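Local coordinates for prolyl 4-hydroxylase (Phytophthora capsici LT1534, PDB 6IUQ), which probably hydroxylates prolyl residues at carbon 4, as an iron(II)-dependent oxygenase that uses 2-oxoglutarate and molecular oxygen, at residues 187-190 with 194-197; 276-281 with 324-329; 56-59 with 63-66. One frame throughout, in Å; residues are numbered along the deposited sequence.

Contact 1: residues 187-190 with 194-197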
loop_
_atom_site.group_PDB
_atom_site.type_symbol
_atom_site.label_atom_id
_atom_site.label_comp_id
_atom_site.label_asym_id
_atom_site.label_seq_id
_atom_site.Cartn_x
_atom_site.Cartn_y
_atom_site.Cartn_z
ATOM N N GLN A 187 4.888 -5.164 5.567
ATOM C CA GLN A 187 4.134 -6.125 6.358
ATOM C C GLN A 187 2.666 -5.748 6.283
ATOM O O GLN A 187 2.279 -4.631 6.649
ATOM C CB GLN A 187 4.620 -6.161 7.816
ATOM C CG GLN A 187 3.983 -7.263 8.668
ATOM C CD GLN A 187 4.696 -7.470 10.014
ATOM O OE1 GLN A 187 4.940 -6.527 10.758
ATOM N NE2 GLN A 187 5.050 -8.705 10.305
ATOM N N LEU A 188 1.861 -6.680 5.778
ATOM C CA LEU A 188 0.432 -6.497 5.622
ATOM C C LEU A 188 -0.282 -7.150 6.782
ATOM O O LEU A 188 0.162 -8.189 7.274
ATOM C CB LEU A 188 -0.065 -7.108 4.302
ATOM C CG LEU A 188 0.709 -6.756 3.027
ATOM C CD1 LEU A 188 0.239 -7.632 1.862
ATOM C CD2 LEU A 188 0.569 -5.286 2.682
ATOM N N PHE A 189 -1.391 -6.546 7.210
ATOM C CA PHE A 189 -2.214 -7.125 8.268
ATOM C C PHE A 189 -3.653 -7.306 7.806
ATOM O O PHE A 189 -4.522 -6.522 8.187
ATOM C CB PHE A 189 -2.207 -6.244 9.529
ATOM C CG PHE A 189 -0.858 -6.084 10.162
ATOM C CD1 PHE A 189 -0.338 -7.074 10.983
ATOM C CD2 PHE A 189 -0.112 -4.927 9.955
ATOM C CE1 PHE A 189 0.924 -6.924 11.596
ATOM C CE2 PHE A 189 1.149 -4.765 10.562
ATOM C CZ PHE A 189 1.666 -5.775 11.380
ATOM N N PRO A 190 -3.910 -8.317 6.967
ATOM C CA PRO A 190 -5.313 -8.619 6.641
ATOM C C PRO A 190 -6.066 -8.798 7.964
ATOM O O PRO A 190 -5.599 -9.571 8.807
ATOM C CB PRO A 190 -5.234 -9.930 5.836
ATOM C CG PRO A 190 -3.807 -10.047 5.420
ATOM C CD PRO A 190 -2.970 -9.309 6.417
ATOM N N GLN A 194 -3.330 -13.873 10.004
ATOM C CA GLN A 194 -1.888 -13.864 10.164
ATOM C C GLN A 194 -1.307 -12.767 9.296
ATOM O O GLN A 194 -1.754 -12.579 8.169
ATOM C CB GLN A 194 -1.288 -15.226 9.794
ATOM C CG GLN A 194 -1.145 -16.184 10.963
ATOM C CD GLN A 194 -0.431 -15.555 12.180
ATOM O OE1 GLN A 194 -1.038 -14.833 12.996
ATOM N NE2 GLN A 194 0.867 -15.792 12.273
ATOM N N PRO A 195 -0.320 -12.033 9.816
ATOM C CA PRO A 195 0.343 -10.998 9.015
ATOM C C PRO A 195 1.082 -11.601 7.822
ATOM O O PRO A 195 1.462 -12.778 7.830
ATOM C CB PRO A 195 1.333 -10.364 10.002
ATOM C CG PRO A 195 0.849 -10.765 11.358
ATOM C CD PRO A 195 0.219 -12.106 11.183
ATOM N N VAL A 196 1.300 -10.778 6.807
ATOM C CA VAL A 196 2.031 -11.203 5.635
ATOM C C VAL A 196 3.215 -10.274 5.372
ATOM O O VAL A 196 3.061 -9.061 5.216
ATOM C CB VAL A 196 1.121 -11.250 4.403
ATOM C CG1 VAL A 196 1.915 -11.700 3.192
ATOM C CG2 VAL A 196 -0.080 -12.166 4.666
ATOM N N THR A 197 4.405 -10.856 5.323
ATOM C CA THR A 197 5.598 -10.070 5.090
ATOM C C THR A 197 6.091 -10.307 3.668
ATOM O O THR A 197 6.305 -11.443 3.249
ATOM C CB THR A 197 6.666 -10.399 6.117
ATOM O OG1 THR A 197 6.109 -10.151 7.412
ATOM C CG2 THR A 197 7.891 -9.503 5.930
#
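Leu-188 and Val-196 face each other as an antiparallel hydrogen-bonded pair and bond to each other twice. Leu-188 N gives its hydrogen to Val-196 O at 2.7 Å, with an N-H...O angle of 172°. Val-196 N returns the bond to Leu-188 O at 2.9 Å. Both carbonyls also take a longer CA-H...O contact from the residue before the donor. Gln-187 CA lies 3.3 Å from Val-196 O, and Pro-195 CA lies against Leu-188 O. At the next hydrogen-bonded position Pro-190 has no N-H to offer Gln-194 O, and the N-H...O bonds across the two segments stop at Leu-188 and Val-196.

Gln-187 and Thr-197 form the neighbouring non-hydrogen-bonded pair. The Gln-187 chain is extended, with CG anti to the backbone N (chi1 -173°), and runs past Thr-197 on one face of the sheet. Its NE2 makes a weak bond to Thr-197 OG1 at 3.4 Å, bent to 128°. The other end of the amide has a different partner: OE1 accepts a hydrogen bond from Arg-216 NH2. The Pro-195 ring packs by CB and CG against CD1 and CE1 of Phe-189, at a slant, with Pro-195 CB 3.8 Å from Phe-189 CE1. On the face of the sheet away from Gln-187 and Thr-197, Leu-188 CB stands 4.3 Å from Val-196 CB.

These residues form a beta hairpin in the smaller sheet of the double-stranded beta-helix core. Strand 186-189 is its middle strand, between 196-198 and 214-217, and bonds through Gln-187 and Phe-189 to Arg-216 and Leu-214 of the latter. Leu-188 touches the iron ligand His-215, its side chain about 8 Å from the iron(II) ion, and packs with Pro-190 and Val-196 on Tyr-37 of strand 37-40, while Tyr-275 meets the ring of Phe-189.

Contact 2: residues 276-281 with 324-329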
loop_
_atom_site.group_PDB
_atom_site.type_symbol
_atom_site.label_atom_id
_atom_site.label_comp_id
_atom_site.label_asym_id
_atom_site.label_seq_id
_atom_site.Cartn_x
_atom_site.Cartn_y
_atom_site.Cartn_z
ATOM N N GLU A 276 -2.830 -2.749 18.876
ATOM C CA GLU A 276 -2.072 -1.883 19.771
ATOM C C GLU A 276 -0.589 -2.225 19.866
ATOM O O GLU A 276 0.258 -1.343 19.783
ATOM C CB GLU A 276 -2.680 -1.927 21.174
ATOM C CG GLU A 276 -2.269 -0.751 22.046
ATOM C CD GLU A 276 -2.680 -0.927 23.503
ATOM O OE1 GLU A 276 -3.782 -1.463 23.780
ATOM O OE2 GLU A 276 -1.873 -0.539 24.374
ATOM N N GLU A 277 -0.268 -3.501 20.028
ATOM C CA GLU A 277 1.120 -3.908 20.199
ATOM C C GLU A 277 1.939 -3.528 18.969
ATOM O O GLU A 277 3.037 -2.965 19.090
ATOM C CB GLU A 277 1.225 -5.414 20.463
ATOM C CG GLU A 277 0.488 -5.905 21.708
ATOM C CD GLU A 277 -1.037 -5.863 21.555
ATOM O OE1 GLU A 277 -1.543 -5.799 20.406
ATOM O OE2 GLU A 277 -1.734 -5.867 22.591
ATOM N N GLU A 278 1.395 -3.824 17.787
ATOM C CA GLU A 278 2.067 -3.489 16.531
ATOM C C GLU A 278 2.219 -1.975 16.316
ATOM O O GLU A 278 3.299 -1.499 15.956
ATOM C CB GLU A 278 1.327 -4.104 15.342
ATOM C CG GLU A 278 1.528 -5.598 15.185
ATOM C CD GLU A 278 0.641 -6.446 16.090
ATOM O OE1 GLU A 278 -0.366 -5.945 16.630
ATOM O OE2 GLU A 278 0.955 -7.642 16.261
ATOM N N TYR A 279 1.146 -1.220 16.518
ATOM C CA TYR A 279 1.226 0.237 16.470
ATOM C C TYR A 279 2.266 0.785 17.459
ATOM O O TYR A 279 3.094 1.630 17.107
ATOM C CB TYR A 279 -0.126 0.858 16.785
ATOM C CG TYR A 279 -1.108 1.007 15.638
ATOM C CD1 TYR A 279 -1.880 -0.063 15.213
ATOM C CD2 TYR A 279 -1.321 2.240 15.038
ATOM C CE1 TYR A 279 -2.827 0.085 14.178
ATOM C CE2 TYR A 279 -2.261 2.404 14.015
ATOM C CZ TYR A 279 -3.008 1.315 13.592
ATOM O OH TYR A 279 -3.934 1.464 12.586
ATOM N N TYR A 280 2.223 0.302 18.696
ATOM C CA TYR A 280 3.155 0.773 19.717
ATOM C C TYR A 280 4.604 0.424 19.362
ATOM O O TYR A 280 5.500 1.277 19.459
ATOM C CB TYR A 280 2.782 0.200 21.093
ATOM C CG TYR A 280 3.618 0.749 22.239
ATOM C CD1 TYR A 280 3.285 1.947 22.854
ATOM C CD2 TYR A 280 4.741 0.059 22.707
ATOM C CE1 TYR A 280 4.040 2.456 23.908
ATOM C CE2 TYR A 280 5.502 0.556 23.760
ATOM C CZ TYR A 280 5.144 1.758 24.350
ATOM O OH TYR A 280 5.897 2.266 25.374
ATOM N N GLU A 281 4.857 -0.804 18.930
ATOM C CA GLU A 281 6.226 -1.159 18.553
ATOM C C GLU A 281 6.751 -0.292 17.413
ATOM O O GLU A 281 7.907 0.136 17.445
ATOM C CB GLU A 281 6.334 -2.627 18.172
ATOM C CG GLU A 281 7.675 -3.239 18.580
ATOM C CD GLU A 281 7.997 -3.048 20.082
ATOM O OE1 GLU A 281 7.066 -3.116 20.919
ATOM O OE2 GLU A 281 9.181 -2.836 20.421
ATOM N N ASP A 324 -9.229 -11.458 20.691
ATOM C CA ASP A 324 -9.332 -12.895 20.953
ATOM C C ASP A 324 -9.444 -13.742 19.666
ATOM O O ASP A 324 -8.856 -14.816 19.564
ATOM C CB ASP A 324 -10.528 -13.167 21.858
ATOM C CG ASP A 324 -10.228 -12.880 23.322
ATOM O OD1 ASP A 324 -9.081 -13.139 23.748
ATOM O OD2 ASP A 324 -11.139 -12.390 24.041
ATOM N N VAL A 325 -10.208 -13.260 18.693
ATOM C CA VAL A 325 -10.307 -13.921 17.397
ATOM C C VAL A 325 -8.944 -13.968 16.711
ATOM O O VAL A 325 -8.543 -14.982 16.137
ATOM C CB VAL A 325 -11.297 -13.199 16.474
ATOM C CG1 VAL A 325 -11.234 -13.794 15.085
ATOM C CG2 VAL A 325 -12.715 -13.273 17.044
ATOM N N ARG A 326 -8.233 -12.854 16.787
ATOM C CA ARG A 326 -6.900 -12.748 16.230
ATOM C C ARG A 326 -5.936 -13.760 16.859
ATOM O O ARG A 326 -5.182 -14.436 16.156
ATOM C CB ARG A 326 -6.380 -11.325 16.426
ATOM C CG ARG A 326 -5.386 -10.906 15.386
ATOM C CD ARG A 326 -4.746 -9.585 15.741
ATOM N NE ARG A 326 -3.322 -9.659 15.434
ATOM C CZ ARG A 326 -2.407 -8.839 15.929
ATOM N NH1 ARG A 326 -2.768 -7.866 16.760
ATOM N NH2 ARG A 326 -1.137 -9.007 15.591
ATOM N N ALA A 327 -5.960 -13.847 18.188
ATOM C CA ALA A 327 -5.111 -14.780 18.919
ATOM C C ALA A 327 -5.437 -16.239 18.581
ATOM O O ALA A 327 -4.562 -17.093 18.660
ATOM C CB ALA A 327 -5.241 -14.549 20.407
HETATM N N MSE A 328 -6.685 -16.525 18.216
HETATM C CA MSE A 328 -7.070 -17.891 17.849
HETATM C C MSE A 328 -6.664 -18.254 16.419
HETATM O O MSE A 328 -6.517 -19.426 16.093
HETATM C CB MSE A 328 -8.575 -18.101 18.037
HETATM C CG MSE A 328 -8.960 -18.499 19.472
HETATM SE SE MSE A 328 -10.734 -17.906 20.077
HETATM C CE MSE A 328 -10.223 -16.803 21.619
ATOM N N ASN A 329 -6.487 -17.248 15.569
ATOM C CA ASN A 329 -5.916 -17.461 14.241
ATOM C C ASN A 329 -4.388 -17.409 14.306
ATOM O O ASN A 329 -3.712 -17.441 13.282
ATOM C CB ASN A 329 -6.450 -16.420 13.240
ATOM C CG ASN A 329 -7.984 -16.343 13.232
ATOM O OD1 ASN A 329 -8.658 -17.206 13.810
ATOM N ND2 ASN A 329 -8.540 -15.311 12.579
#
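Arg-326 reaches Glu-278 because its CG is anti to the backbone N (chi1 -152°) and its chain stays long until a bend at chi3. Glu-278 comes from the opposite direction. Its chain folds at chi2 (81°), which brings the carboxylate in front of the guanidinium group. The two meet in an end-on salt bridge that uses NH1 and NH2 of the arginine, one for each oxygen. Arg-326 NH2 bonds to Glu-278 OE2 at 2.6 Å, and Arg-326 NH1 bonds to Glu-278 OE1 at 3.1 Å.

The bridge is twisted, since the carboxylate and guanidinium planes are 58° apart. OE2 lies at the edge of the guanidinium, in its plane, but NH2 approaches that oxygen from above the carboxylate plane. OE1 is met on its syn side and sits somewhat off the guanidinium plane. Two bonds from one group to the other limit the rotation of both. Arg-326 NH1 has a further, weak hydrogen bond to Val-274 O, and the side chain rests on Tyr-275, just ahead of helix 276-287.

Glu-277 OE1 is 4.4 Å from Arg-326 NH1, beyond salt-bridge range. It probably adds some favourable charge, but the stronger partner of Glu-277 is Arg-323, which forms a salt bridge with its OE2.

The contact lies at the surface and ties the first turn of helix 276-287 to the end of helix 313-328, the last helix of the chain. The side chain of Glu-278 also touches Arg-216 of strand 214-217 and Cys-155, and helix 296-311 packs on the same turns of helix 276-287, through Glu-276, Tyr-279 and Tyr-280.

Contact 3: residues 56-59 with 63-66; sequences MRWL and DHFK
His-64 folds back over the end of helix 46-61 and meets Leu-59 with both backbone and side chain. Its backbone N bonds to Leu-59 O at 2.9 Å, nearly in line with the C=O bond. This closes a Schellman motif, in which Asp-63, with its positive phi of 52°, is the C-prime residue and donates its N-H to Asn-60 O.

The His-64 side chain begins with CB, 3.3 Å from the same Leu-59 O. CG comes next, 3.9 Å from Leu-59 O and a little farther from Leu-59 CD2. The chi1 of -71° sets CG beside the backbone N and keeps the ring over the helix end. ND1 then returns to Leu-59 O with a weak hydrogen bond of 3.5 Å, the oxygen lying at the ring edge and in its plane. CE1, at the tip, comes within 4.5 Å of Trp-58 CZ3. The two ring planes are only 21° apart, but the rings are offset so far that there is little stacking.

Phe-65 continues the cover. Its CE1 edge meets Leu-59 CB at 4.0 Å and also lies close to Met-56 O. Met-56 is a selenomethionine here; with Leu-59 and Phe-65 it packs on Leu-143 of strand 139-146.

The chemistry is that of a helix C-cap. One carbonyl at the helix end takes a strong and a weak N-H bond, and the weak one is consistent with a proton on ND1.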
loop_
_atom_site.group_PDB
_atom_site.type_symbol
_atom_site.label_atom_id
_atom_site.label_comp_id
_atom_site.label_asym_id
_atom_site.label_seq_id
_atom_site.Cartn_x
_atom_site.Cartn_y
_atom_site.Cartn_z
HETATM N N MSE A 56 15.147 6.578 -12.259
HETATM C CA MSE A 56 14.950 7.036 -10.889
HETATM C C MSE A 56 16.258 7.450 -10.230
HETATM O O MSE A 56 16.307 8.445 -9.512
HETATM C CB MSE A 56 14.275 5.950 -10.054
HETATM C CG MSE A 56 12.842 5.703 -10.454
HETATM SE SE MSE A 56 12.076 4.231 -9.449
HETATM C CE MSE A 56 12.207 4.972 -7.646
ATOM N N ARG A 57 17.302 6.658 -10.449
ATOM C CA ARG A 57 18.615 6.973 -9.912
ATOM C C ARG A 57 19.125 8.289 -10.498
ATOM O O ARG A 57 19.753 9.087 -9.810
ATOM C CB ARG A 57 19.604 5.848 -10.206
ATOM C CG ARG A 57 19.437 4.598 -9.353
ATOM C CD ARG A 57 20.772 3.881 -9.278
ATOM N NE ARG A 57 20.680 2.444 -9.042
ATOM C CZ ARG A 57 20.617 1.870 -7.841
ATOM N NH1 ARG A 57 20.612 2.615 -6.738
ATOM N NH2 ARG A 57 20.564 0.540 -7.749
ATOM N N TRP A 58 18.848 8.508 -11.779
ATOM C CA TRP A 58 19.227 9.749 -12.422
ATOM C C TRP A 58 18.533 10.938 -11.774
ATOM O O TRP A 58 19.161 11.958 -11.498
ATOM C CB TRP A 58 18.903 9.706 -13.905
ATOM C CG TRP A 58 19.372 10.924 -14.611
ATOM C CD1 TRP A 58 20.617 11.140 -15.143
ATOM C CD2 TRP A 58 18.621 12.119 -14.848
ATOM N NE1 TRP A 58 20.677 12.391 -15.706
ATOM C CE2 TRP A 58 19.468 13.014 -15.538
ATOM C CE3 TRP A 58 17.314 12.515 -14.556
ATOM C CZ2 TRP A 58 19.047 14.272 -15.941
ATOM C CZ3 TRP A 58 16.899 13.769 -14.952
ATOM C CH2 TRP A 58 17.765 14.635 -15.638
ATOM N N LEU A 59 17.234 10.809 -11.539
ATOM C CA LEU A 59 16.474 11.861 -10.881
ATOM C C LEU A 59 17.089 12.192 -9.534
ATOM O O LEU A 59 17.143 13.355 -9.126
ATOM C CB LEU A 59 15.016 11.444 -10.704
ATOM C CG LEU A 59 14.193 11.452 -11.987
ATOM C CD1 LEU A 59 12.824 10.870 -11.721
ATOM C CD2 LEU A 59 14.089 12.873 -12.537
ATOM N N ASP A 63 19.310 15.744 -8.014
ATOM C CA ASP A 63 18.690 16.411 -6.880
ATOM C C ASP A 63 17.217 16.753 -7.077
ATOM O O ASP A 63 16.760 17.818 -6.664
ATOM C CB ASP A 63 19.484 17.671 -6.539
ATOM C CG ASP A 63 20.952 17.370 -6.231
ATOM O OD1 ASP A 63 21.236 16.381 -5.511
ATOM O OD2 ASP A 63 21.823 18.122 -6.721
ATOM N N HIS A 64 16.469 15.834 -7.683
ATOM C CA HIS A 64 15.031 16.018 -7.837
ATOM C C HIS A 64 14.240 15.358 -6.700
ATOM O O HIS A 64 13.077 15.691 -6.482
ATOM C CB HIS A 64 14.568 15.489 -9.195
ATOM C CG HIS A 64 15.017 16.331 -10.351
ATOM N ND1 HIS A 64 16.220 16.133 -10.996
ATOM C CD2 HIS A 64 14.430 17.385 -10.966
ATOM C CE1 HIS A 64 16.351 17.024 -11.964
ATOM N NE2 HIS A 64 15.280 17.794 -11.966
ATOM N N PHE A 65 14.880 14.468 -5.960
ATOM C CA PHE A 65 14.236 13.855 -4.819
ATOM C C PHE A 65 14.338 14.909 -3.754
ATOM O O PHE A 65 15.374 15.463 -3.502
ATOM C CB PHE A 65 14.905 12.570 -4.391
ATOM C CG PHE A 65 14.379 11.358 -5.082
ATOM C CD1 PHE A 65 14.700 11.109 -6.384
ATOM C CD2 PHE A 65 13.561 10.486 -4.435
ATOM C CE1 PHE A 65 14.224 10.010 -7.026
ATOM C CE2 PHE A 65 13.092 9.385 -5.060
ATOM C CZ PHE A 65 13.421 9.145 -6.356
ATOM N N LYS A 66 13.270 15.067 -3.005
ATOM C CA LYS A 66 13.240 16.043 -1.954
ATOM C C LYS A 66 12.747 15.477 -0.662
ATOM O O LYS A 66 11.844 14.684 -0.677
ATOM C CB LYS A 66 12.273 17.137 -2.332
ATOM C CG LYS A 66 12.756 18.004 -3.464
ATOM C CD LYS A 66 14.221 18.324 -3.293
ATOM C CE LYS A 66 14.663 19.388 -4.272
ATOM N NZ LYS A 66 16.080 19.743 -4.055
#

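In the fold
Contacts 1 and 2 lie on the same side of the chain's centre, with their centres about 11 Å apart, and they touch. Phe-189 CZ packs on Glu-278 CG at 3.8 Å, and both contacts border Arg-216 of strand 214-217. Contact 1 is partly buried and belongs to the smaller sheet, near the iron site. Contact 2 joins two helices at the surface and rests almost wholly on charge. Contact 3 is also partly buried; it is on the opposite side, about 31 Å from contact 1 between centres, and packs against the larger sheet. Contacts 1 and 3 are local in sequence, a hairpin and a helix end built on backbone bonds and apolar packing; contact 2 spans 42 intervening residues.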